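Uncharacterized protein (Bacteroides uniformis, PDB 4JPQ) is of unknown function but, as a member of carbohydrate-binding family 9, probably binds carbohydrate. Local coordinates at residues 33-38 and 51-56; 64-69 and 155-160; 101-106 and 166-171. All blocks are in the same frame, centred on the assembly; numbering follows the deposited sequence.

Interaction 1: 33-38 and 51-56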
loop_
_atom_site.group_PDB
_atom_site.type_symbol
_atom_site.label_atom_id
_atom_site.label_comp_id
_atom_site.label_asym_id
_atom_site.label_seq_id
_atom_site.Cartn_x
_atom_site.Cartn_y
_atom_site.Cartn_z
ATOM N N GLU A 33 3.211 10.585 -12.305
ATOM C CA GLU A 33 2.158 9.872 -13.055
ATOM C C GLU A 33 1.562 8.679 -12.307
ATOM O O GLU A 33 2.238 8.045 -11.497
ATOM C CB GLU A 33 2.711 9.324 -14.390
ATOM C CG GLU A 33 1.767 9.486 -15.571
ATOM C CD GLU A 33 1.743 10.908 -16.118
ATOM O OE1 GLU A 33 2.475 11.782 -15.609
ATOM O OE2 GLU A 33 0.989 11.154 -17.079
ATOM N N PHE A 34 0.310 8.354 -12.639
ATOM C CA PHE A 34 -0.382 7.182 -12.072
ATOM C C PHE A 34 -0.029 5.907 -12.837
ATOM O O PHE A 34 0.223 5.940 -14.035
ATOM C CB PHE A 34 -1.907 7.361 -12.039
ATOM C CG PHE A 34 -2.369 8.360 -11.025
ATOM C CD1 PHE A 34 -2.422 8.015 -9.674
ATOM C CD2 PHE A 34 -2.734 9.648 -11.406
ATOM C CE1 PHE A 34 -2.833 8.942 -8.718
ATOM C CE2 PHE A 34 -3.145 10.579 -10.454
ATOM C CZ PHE A 34 -3.188 10.230 -9.106
ATOM N N GLN A 35 -0.025 4.797 -12.108
ATOM C CA GLN A 35 0.272 3.458 -12.606
ATOM C C GLN A 35 -0.979 2.617 -12.368
ATOM O O GLN A 35 -1.554 2.695 -11.275
ATOM C CB GLN A 35 1.417 2.832 -11.786
ATOM C CG GLN A 35 2.651 3.708 -11.583
ATOM C CD GLN A 35 3.287 4.111 -12.887
ATOM O OE1 GLN A 35 3.499 5.293 -13.152
ATOM N NE2 GLN A 35 3.561 3.129 -13.732
ATOM N N PRO A 36 -1.404 1.807 -13.358
ATOM C CA PRO A 36 -2.576 0.978 -13.107
ATOM C C PRO A 36 -2.247 -0.216 -12.187
ATOM O O PRO A 36 -1.141 -0.756 -12.245
ATOM C CB PRO A 36 -2.985 0.518 -14.514
ATOM C CG PRO A 36 -1.722 0.506 -15.295
ATOM C CD PRO A 36 -0.795 1.512 -14.670
ATOM N N LEU A 37 -3.198 -0.564 -11.318
ATOM C CA LEU A 37 -3.131 -1.727 -10.415
ATOM C C LEU A 37 -4.337 -2.559 -10.854
ATOM O O LEU A 37 -5.437 -2.396 -10.332
ATOM C CB LEU A 37 -3.214 -1.255 -8.965
ATOM C CG LEU A 37 -2.856 -2.211 -7.823
ATOM C CD1 LEU A 37 -2.860 -1.449 -6.504
ATOM C CD2 LEU A 37 -3.770 -3.418 -7.738
ATOM N N ASP A 38 -4.119 -3.401 -11.866
ATOM C CA ASP A 38 -5.212 -4.113 -12.530
ATOM C C ASP A 38 -4.901 -5.540 -12.986
ATOM O O ASP A 38 -5.518 -6.028 -13.954
ATOM C CB ASP A 38 -5.678 -3.246 -13.733
ATOM C CG ASP A 38 -4.615 -3.104 -14.831
ATOM O OD1 ASP A 38 -3.409 -3.326 -14.541
ATOM O OD2 ASP A 38 -5.000 -2.759 -15.983
ATOM N N VAL A 51 -8.612 0.719 -10.303
ATOM C CA VAL A 51 -7.662 1.205 -9.292
ATOM C C VAL A 51 -6.333 1.631 -9.921
ATOM O O VAL A 51 -5.808 0.952 -10.801
ATOM C CB VAL A 51 -7.394 0.119 -8.217
ATOM C CG1 VAL A 51 -6.393 0.598 -7.160
ATOM C CG2 VAL A 51 -8.705 -0.297 -7.558
ATOM N N SER A 52 -5.805 2.759 -9.456
ATOM C CA SER A 52 -4.501 3.251 -9.872
ATOM C C SER A 52 -3.761 3.789 -8.643
ATOM O O SER A 52 -4.374 4.072 -7.601
ATOM C CB SER A 52 -4.625 4.312 -10.968
ATOM O OG SER A 52 -5.226 5.492 -10.486
ATOM N N PHE A 53 -2.442 3.890 -8.764
ATOM C CA PHE A 53 -1.605 4.405 -7.693
ATOM C C PHE A 53 -0.396 5.168 -8.234
ATOM O O PHE A 53 -0.139 5.144 -9.425
ATOM C CB PHE A 53 -1.132 3.257 -6.799
ATOM C CG PHE A 53 -0.050 2.409 -7.416
ATOM C CD1 PHE A 53 -0.356 1.468 -8.384
ATOM C CD2 PHE A 53 1.283 2.560 -7.023
ATOM C CE1 PHE A 53 0.641 0.686 -8.960
ATOM C CE2 PHE A 53 2.284 1.784 -7.588
ATOM C CZ PHE A 53 1.963 0.844 -8.560
ATOM N N ARG A 54 0.326 5.841 -7.343
ATOM C CA ARG A 54 1.572 6.510 -7.704
ATOM C C ARG A 54 2.442 6.674 -6.482
ATOM O O ARG A 54 1.952 6.720 -5.357
ATOM C CB ARG A 54 1.363 7.842 -8.397
ATOM C CG ARG A 54 0.589 8.852 -7.590
ATOM C CD ARG A 54 0.478 10.150 -8.345
ATOM N NE ARG A 54 -0.352 11.100 -7.618
ATOM C CZ ARG A 54 -0.669 12.326 -8.047
ATOM N NH1 ARG A 54 -0.193 12.823 -9.195
ATOM N NH2 ARG A 54 -1.446 13.098 -7.294
ATOM N N ILE A 55 3.737 6.772 -6.741
ATOM C CA ILE A 55 4.726 6.765 -5.704
ATOM C C ILE A 55 5.890 7.722 -5.986
ATOM O O ILE A 55 6.302 7.905 -7.131
ATOM C CB ILE A 55 5.197 5.299 -5.479
ATOM C CG1 ILE A 55 6.095 5.194 -4.228
ATOM C CG2 ILE A 55 5.862 4.713 -6.739
ATOM C CD1 ILE A 55 6.469 3.786 -3.860
ATOM N N ALA A 56 6.415 8.305 -4.914
ATOM C CA ALA A 56 7.572 9.212 -4.963
ATOM C C ALA A 56 8.262 9.204 -3.608
ATOM O O ALA A 56 7.812 8.485 -2.710
ATOM C CB ALA A 56 7.116 10.604 -5.307
HETATM O O HOH W 1 -7.906 -1.757 -12.020
#
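Val51 opens the pairing by taking the backbone N-H of Leu37: Leu37 N lies 3.1 Å from Val51 O. The return bond is not direct, for a water accepts from Val51 N and donates to Leu37 O. The two side chains run alongside each other in the same direction, Val51 CG1 lying 4.1 Å from Leu37 CB. Ser52 stands in a non-hydrogen-bonded pair with Pro36, with CA atoms 4.4 Å apart; proline, having no N-H, suits this position. Phe53 and Gln35 form the hydrogen-bonded pair, Gln35 N to Phe53 O at 2.7 Å and Phe53 N to Gln35 O at 2.9 Å. This alternation identifies an antiparallel pairing, in which the short strand 35-36 is added to strand 50-57, part of the beta-sandwich expected of family 9 carbohydrate-binding modules. With CG set between the backbone N and the carbonyl carbon (chi1 75°), the Phe53 ring comes to lie against 33-38: Gln35 CB sits over one face, 4.0 Å from the ring centroid, while Leu37 CB approaches obliquely. Phe183 stacks on the same ring and Trp198 meets it edge-to-face. At Arg54 the extended side chain runs across the Phe34 ring, placing CD over one face, 3.8 Å from the centroid and 21° off the normal. Further out, Phe34 CZ lies over one face of the guanidinium, 3.3 Å from Arg54 NE, with the two planes turned 23° apart. The polar end is held by a salt bridge from NH1 to Asp28, a hydrogen bond from NH1 to Ile32 O, and another between NE and His65 ND1.

Interaction 2: 64-69 and 155-160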
loop_
_atom_site.group_PDB
_atom_site.type_symbol
_atom_site.label_atom_id
_atom_site.label_comp_id
_atom_site.label_asym_id
_atom_site.label_seq_id
_atom_site.Cartn_x
_atom_site.Cartn_y
_atom_site.Cartn_z
ATOM N N LEU A 64 2.848 7.558 -1.035
ATOM C CA LEU A 64 1.917 6.737 -1.833
ATOM C C LEU A 64 0.558 7.391 -1.926
ATOM O O LEU A 64 0.066 7.895 -0.921
ATOM C CB LEU A 64 1.654 5.394 -1.173
ATOM C CG LEU A 64 2.706 4.328 -1.150
ATOM C CD1 LEU A 64 2.191 3.161 -0.327
ATOM C CD2 LEU A 64 3.027 3.889 -2.565
ATOM N N HIS A 65 -0.050 7.307 -3.112
ATOM C CA HIS A 65 -1.361 7.851 -3.385
ATOM C C HIS A 65 -2.104 6.848 -4.257
ATOM O O HIS A 65 -1.656 6.564 -5.357
ATOM C CB HIS A 65 -1.230 9.219 -4.074
ATOM C CG HIS A 65 -2.540 9.881 -4.370
ATOM N ND1 HIS A 65 -2.807 10.518 -5.561
ATOM C CD2 HIS A 65 -3.676 9.960 -3.645
ATOM C CE1 HIS A 65 -4.041 10.982 -5.548
ATOM N NE2 HIS A 65 -4.589 10.661 -4.395
ATOM N N TYR A 66 -3.192 6.293 -3.727
ATOM C CA TYR A 66 -4.059 5.348 -4.414
ATOM C C TYR A 66 -5.367 6.023 -4.765
ATOM O O TYR A 66 -5.888 6.803 -3.958
ATOM C CB TYR A 66 -4.433 4.194 -3.478
ATOM C CG TYR A 66 -3.325 3.263 -3.089
ATOM C CD1 TYR A 66 -2.543 3.515 -1.959
ATOM C CD2 TYR A 66 -3.084 2.085 -3.817
ATOM C CE1 TYR A 66 -1.529 2.639 -1.575
ATOM C CE2 TYR A 66 -2.074 1.204 -3.440
ATOM C CZ TYR A 66 -1.304 1.483 -2.319
ATOM O OH TYR A 66 -0.302 0.636 -1.934
ATOM N N LYS A 67 -5.917 5.685 -5.933
ATOM C CA LYS A 67 -7.259 6.121 -6.372
ATOM C C LYS A 67 -8.052 4.848 -6.681
ATOM O O LYS A 67 -7.553 3.973 -7.378
ATOM C CB LYS A 67 -7.185 6.998 -7.611
ATOM C CG LYS A 67 -6.650 8.403 -7.374
ATOM C CD LYS A 67 -6.323 9.140 -8.674
ATOM C CE LYS A 67 -7.518 9.359 -9.596
ATOM N NZ LYS A 67 -7.121 10.207 -10.755
ATOM N N VAL A 68 -9.282 4.763 -6.182
ATOM C CA VAL A 68 -10.156 3.591 -6.361
ATOM C C VAL A 68 -11.582 3.970 -6.784
ATOM O O VAL A 68 -12.089 5.003 -6.362
ATOM C CB VAL A 68 -10.264 2.837 -5.014
ATOM C CG1 VAL A 68 -11.209 1.647 -5.106
ATOM C CG2 VAL A 68 -8.888 2.389 -4.529
ATOM N N LYS A 69 -12.193 3.132 -7.630
ATOM C CA LYS A 69 -13.619 3.215 -7.987
ATOM C C LYS A 69 -14.150 1.771 -7.952
ATOM O O LYS A 69 -13.725 0.953 -8.766
ATOM C CB LYS A 69 -13.873 3.876 -9.349
ATOM C CG LYS A 69 -15.350 4.266 -9.560
ATOM C CD LYS A 69 -15.655 4.978 -10.878
ATOM C CE LYS A 69 -15.582 4.028 -12.066
ATOM N NZ LYS A 69 -16.137 4.646 -13.302
ATOM N N TRP A 155 -12.979 6.688 -4.162
ATOM C CA TRP A 155 -12.203 7.141 -3.005
ATOM C C TRP A 155 -10.725 7.152 -3.291
ATOM O O TRP A 155 -10.282 6.549 -4.257
ATOM C CB TRP A 155 -12.502 6.326 -1.746
ATOM C CG TRP A 155 -12.268 4.853 -1.838
ATOM C CD1 TRP A 155 -13.096 3.930 -2.405
ATOM C CD2 TRP A 155 -11.180 4.117 -1.265
ATOM N NE1 TRP A 155 -12.571 2.667 -2.254
ATOM C CE2 TRP A 155 -11.391 2.758 -1.564
ATOM C CE3 TRP A 155 -10.038 4.477 -0.533
ATOM C CZ2 TRP A 155 -10.510 1.760 -1.162
ATOM C CZ3 TRP A 155 -9.150 3.470 -0.136
ATOM C CH2 TRP A 155 -9.392 2.136 -0.455
ATOM N N GLU A 156 -9.997 7.894 -2.456
ATOM C CA GLU A 156 -8.557 8.046 -2.553
ATOM C C GLU A 156 -7.940 7.908 -1.170
ATOM O O GLU A 156 -8.585 8.197 -0.159
ATOM C CB GLU A 156 -8.182 9.405 -3.143
ATOM C CG GLU A 156 -8.891 9.719 -4.456
ATOM C CD GLU A 156 -8.393 10.982 -5.153
ATOM O OE1 GLU A 156 -7.385 11.572 -4.710
ATOM O OE2 GLU A 156 -9.013 11.375 -6.170
ATOM N N LEU A 157 -6.685 7.473 -1.143
ATOM C CA LEU A 157 -5.955 7.233 0.092
ATOM C C LEU A 157 -4.470 7.491 -0.081
ATOM O O LEU A 157 -3.919 7.169 -1.129
ATOM C CB LEU A 157 -6.192 5.795 0.562
ATOM C CG LEU A 157 -5.517 5.349 1.874
ATOM C CD1 LEU A 157 -6.430 4.431 2.666
ATOM C CD2 LEU A 157 -4.141 4.714 1.681
ATOM N N VAL A 158 -3.848 8.014 0.987
ATOM C CA VAL A 158 -2.451 8.382 1.014
ATOM C C VAL A 158 -1.764 7.828 2.238
ATOM O O VAL A 158 -2.347 7.807 3.317
ATOM C CB VAL A 158 -2.308 9.916 1.034
ATOM C CG1 VAL A 158 -0.896 10.383 1.400
ATOM C CG2 VAL A 158 -2.714 10.478 -0.310
HETATM N N MSE A 159 -0.520 7.402 2.041
HETATM C CA MSE A 159 0.352 6.929 3.102
HETATM C C MSE A 159 1.672 7.636 2.935
HETATM O O MSE A 159 2.220 7.675 1.827
HETATM C CB MSE A 159 0.603 5.416 3.012
HETATM C CG MSE A 159 -0.610 4.604 3.438
HETATM SE SE MSE A 159 -0.092 2.719 3.624
HETATM C CE MSE A 159 -0.783 1.920 1.954
ATOM N N VAL A 160 2.179 8.205 4.025
ATOM C CA VAL A 160 3.509 8.836 4.076
ATOM C C VAL A 160 4.309 7.923 5.019
ATOM O O VAL A 160 4.085 7.933 6.228
ATOM C CB VAL A 160 3.439 10.272 4.605
ATOM C CG1 VAL A 160 4.820 10.915 4.624
ATOM C CG2 VAL A 160 2.476 11.088 3.763
#
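Trp155 presents one face of its indole to Val68, whose CB lies 3.7 Å from the centroid of the five-membered ring and 18° off its normal, a CH-pi contact offset toward the rim. Val68 CG1 reaches NE1 and CG2 reaches CZ2, so both methyls follow the ring system. The Trp155 edge is fixed by a hydrogen bond from NE1 to Glu70. Replacing the indole by the methyl of an alanine is likely to leave Val68 without the face its CB and methyls rest on, and Glu70 without its NE1 donor. The Tyr66 ring has Leu157 O at its edge, while Met159 CE, a selenomethionine methyl, approaches obliquely to 3.7 Å from Tyr66 CE1. That same methyl lies 3.9 Å from Leu64 CD1, so it bridges two side chains of the opposing strand. At the edge of the His65 ring, in its plane, lies Glu156 OE1.

Between the backbones, strands 61-70 and 152-162 are antiparallel neighbours in the sheet, their axes 4.7 Å apart with directions 165° apart. Leu64, Tyr66 and Val68 pair with Met159, Leu157 and Trp155 through six backbone hydrogen bonds. Their side chains share the face turned toward strands 89-95 and 178-186. The other face carries His65, Lys67, Glu156 and Val158.

His65 turns its ring away from its backbone N (chi1 -179°), which carries NE2 across to Glu156. NE2 donates to Glu156 OE1 at 3.0 Å, coming in from above the carboxylate plane. Val158 CG2 packs 3.5 Å from His65 CD2. ND1 is hydrogen-bonded to Arg54 NE, which is consistent with a neutral imidazole protonated at NE2 and held in its rotation from both sides.

Interaction 3: 101-106 and 166-171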
loop_
_atom_site.group_PDB
_atom_site.type_symbol
_atom_site.label_atom_id
_atom_site.label_comp_id
_atom_site.label_asym_id
_atom_site.label_seq_id
_atom_site.Cartn_x
_atom_site.Cartn_y
_atom_site.Cartn_z
ATOM N N ARG A 101 13.721 -10.370 4.782
ATOM C CA ARG A 101 12.716 -9.651 5.547
ATOM C C ARG A 101 11.965 -8.662 4.650
ATOM O O ARG A 101 12.559 -8.027 3.762
ATOM C CB ARG A 101 13.331 -8.883 6.711
ATOM C CG ARG A 101 13.892 -9.737 7.831
ATOM C CD ARG A 101 14.208 -8.776 9.000
ATOM N NE ARG A 101 15.215 -9.209 9.982
ATOM C CZ ARG A 101 14.984 -9.778 11.179
ATOM N NH1 ARG A 101 13.748 -10.068 11.624
ATOM N NH2 ARG A 101 16.033 -10.088 11.954
ATOM N N TYR A 102 10.656 -8.569 4.869
ATOM C CA TYR A 102 9.784 -7.628 4.135
ATOM C C TYR A 102 8.729 -7.082 5.087
ATOM O O TYR A 102 8.545 -7.613 6.199
ATOM C CB TYR A 102 9.103 -8.282 2.911
ATOM C CG TYR A 102 8.010 -9.254 3.254
ATOM C CD1 TYR A 102 8.303 -10.576 3.633
ATOM C CD2 TYR A 102 6.670 -8.859 3.230
ATOM C CE1 TYR A 102 7.286 -11.474 3.974
ATOM C CE2 TYR A 102 5.647 -9.741 3.582
ATOM C CZ TYR A 102 5.954 -11.041 3.942
ATOM O OH TYR A 102 4.941 -11.893 4.273
ATOM N N TYR A 103 8.045 -6.045 4.609
ATOM C CA TYR A 103 6.993 -5.364 5.340
ATOM C C TYR A 103 5.721 -5.310 4.514
ATOM O O TYR A 103 5.782 -5.289 3.290
ATOM C CB TYR A 103 7.416 -3.933 5.621
ATOM C CG TYR A 103 8.625 -3.805 6.500
ATOM C CD1 TYR A 103 9.915 -3.828 5.963
ATOM C CD2 TYR A 103 8.488 -3.630 7.882
ATOM C CE1 TYR A 103 11.037 -3.683 6.780
ATOM C CE2 TYR A 103 9.598 -3.483 8.706
ATOM C CZ TYR A 103 10.870 -3.508 8.155
ATOM O OH TYR A 103 11.974 -3.365 8.958
ATOM N N ASN A 104 4.579 -5.291 5.191
ATOM C CA ASN A 104 3.278 -5.129 4.533
ATOM C C ASN A 104 2.507 -4.015 5.239
ATOM O O ASN A 104 2.308 -4.070 6.455
ATOM C CB ASN A 104 2.455 -6.427 4.477
ATOM C CG ASN A 104 2.247 -7.061 5.833
ATOM O OD1 ASN A 104 3.203 -7.287 6.543
ATOM N ND2 ASN A 104 1.000 -7.340 6.200
ATOM N N PHE A 105 2.125 -3.000 4.466
ATOM C CA PHE A 105 1.363 -1.859 4.937
ATOM C C PHE A 105 -0.010 -2.017 4.315
ATOM O O PHE A 105 -0.150 -1.833 3.110
ATOM C CB PHE A 105 2.006 -0.548 4.472
ATOM C CG PHE A 105 3.378 -0.321 5.022
ATOM C CD1 PHE A 105 4.484 -0.885 4.402
ATOM C CD2 PHE A 105 3.573 0.485 6.135
ATOM C CE1 PHE A 105 5.757 -0.663 4.896
ATOM C CE2 PHE A 105 4.850 0.705 6.636
ATOM C CZ PHE A 105 5.939 0.134 6.018
ATOM N N GLU A 106 -1.001 -2.387 5.125
ATOM C CA GLU A 106 -2.371 -2.588 4.659
ATOM C C GLU A 106 -3.213 -1.524 5.337
ATOM O O GLU A 106 -3.168 -1.392 6.559
ATOM C CB GLU A 106 -2.839 -4.000 5.011
ATOM C CG GLU A 106 -1.910 -5.094 4.483
ATOM C CD GLU A 106 -2.392 -6.516 4.727
ATOM O OE1 GLU A 106 -3.578 -6.728 5.013
ATOM O OE2 GLU A 106 -1.568 -7.447 4.613
ATOM N N PHE A 166 10.472 1.298 8.873
ATOM C CA PHE A 166 11.014 -0.037 8.603
ATOM C C PHE A 166 11.656 -0.484 9.931
ATOM O O PHE A 166 12.881 -0.558 10.077
ATOM C CB PHE A 166 12.015 0.005 7.454
ATOM C CG PHE A 166 11.408 0.375 6.127
ATOM C CD1 PHE A 166 10.339 -0.348 5.615
ATOM C CD2 PHE A 166 11.950 1.389 5.351
ATOM C CE1 PHE A 166 9.784 -0.027 4.381
ATOM C CE2 PHE A 166 11.423 1.698 4.105
ATOM C CZ PHE A 166 10.330 0.996 3.622
ATOM N N PHE A 167 10.777 -0.837 10.868
ATOM C CA PHE A 167 11.123 -1.071 12.281
ATOM C C PHE A 167 12.100 -2.184 12.630
ATOM O O PHE A 167 12.614 -2.199 13.753
ATOM C CB PHE A 167 9.854 -1.135 13.166
ATOM C CG PHE A 167 8.971 -2.341 12.947
ATOM C CD1 PHE A 167 7.993 -2.349 11.962
ATOM C CD2 PHE A 167 9.075 -3.447 13.784
ATOM C CE1 PHE A 167 7.170 -3.454 11.779
ATOM C CE2 PHE A 167 8.251 -4.558 13.616
ATOM C CZ PHE A 167 7.298 -4.562 12.606
ATOM N N GLN A 168 12.333 -3.098 11.688
ATOM C CA GLN A 168 13.328 -4.164 11.833
ATOM C C GLN A 168 14.650 -3.854 11.092
ATOM O O GLN A 168 15.493 -4.744 10.966
ATOM C CB GLN A 168 12.759 -5.492 11.335
ATOM C CG GLN A 168 11.523 -5.986 12.078
ATOM C CD GLN A 168 10.948 -7.264 11.478
ATOM O OE1 GLN A 168 11.069 -7.517 10.275
ATOM N NE2 GLN A 168 10.321 -8.078 12.315
ATOM N N HIS A 169 14.843 -2.609 10.628
ATOM C CA HIS A 169 16.065 -2.175 9.905
ATOM C C HIS A 169 16.538 -0.788 10.329
ATOM O O HIS A 169 15.804 -0.053 10.991
ATOM C CB HIS A 169 15.799 -2.147 8.385
ATOM C CG HIS A 169 15.523 -3.491 7.784
ATOM N ND1 HIS A 169 14.277 -4.073 7.802
ATOM C CD2 HIS A 169 16.333 -4.366 7.148
ATOM C CE1 HIS A 169 14.332 -5.253 7.213
ATOM N NE2 HIS A 169 15.569 -5.454 6.806
ATOM N N SER A 170 17.769 -0.455 9.936
ATOM C CA SER A 170 18.367 0.861 10.169
ATOM C C SER A 170 18.554 1.509 8.804
ATOM O O SER A 170 19.674 1.740 8.362
ATOM C CB SER A 170 19.694 0.730 10.914
ATOM O OG SER A 170 19.471 0.242 12.217
ATOM N N VAL A 171 17.440 1.779 8.134
ATOM C CA VAL A 171 17.457 2.380 6.794
ATOM C C VAL A 171 17.642 3.882 7.015
ATOM O O VAL A 171 16.869 4.508 7.749
ATOM C CB VAL A 171 16.180 2.057 5.967
ATOM C CG1 VAL A 171 16.337 2.521 4.525
ATOM C CG2 VAL A 171 15.909 0.563 5.956
#
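Phe166 lays its CD1 over one face of the Tyr103 ring, 3.5 Å from Tyr103 CD1, the two planes inclined at 52°. Tyr103, Phe166, Phe167 and His169 make an aromatic cluster that joins strand 102-108 to the type I beta turn 166-169, part of the loop between strands 152-162 and 178-186. Phe105 extends the apolar side: its CE1 meets Phe166 CE1 at 4.1 Å, and the two side chains cross at about a right angle. Val94 also touches Phe166 from the neighbouring strand. Phe167 lies on another flank, where the edge of Tyr103 is turned toward the Phe167 face in an offset edge-to-face pair, centroids 5.7 Å apart. Phe167 CG lies between the backbone N and the carbonyl carbon (chi1 69°), which turns its ring to Tyr103.

Outward from the rings, the turn is closed by a bond from His169 N to Phe166 O. Arg101 runs past Gln168 and His169. Its CB packs at the imidazole edge, 3.8 Å from His169 CE1, while its CD lies 3.6 Å from Gln168 OE1. The Arg101 and Gln168 side chains cross at about a right angle. These are packing contacts rather than hydrogen bonds.

The tyrosine hydroxyl forms the polar end of the cluster, reaching into the turn and gripped by two partners lying near the plane of its ring. Gln168 N donates to Tyr103 OH at 2.8 Å, with a bent angle of 141° at the hydrogen. The second partner, His169 ND1, is hydrogen-bonded to the same oxygen, 2.7 Å from Tyr103 OH.

Interactions 1 and 2 are adjacent in one sheet, their centres 9 Å apart, because strands 50-57 and 61-70 follow one another in the chain and pair: Ser52 O lies 2.8 Å from Lys67 N, and Arg54 N 2.9 Å from His65 O. Phe34 also packs on Lys67 and His65, so its ring touches interaction 2 as well. Interaction 3 lies across the chain's centre, about 20 Å from interaction 2 and 21 Å from interaction 1, centre to centre. It touches interaction 2 where Met159 SE sits 4.0 Å from Phe105 CB. Interactions 1 and 3 do not touch, their nearest atoms about 9 Å apart. No carbohydrate site is defined by these three contacts.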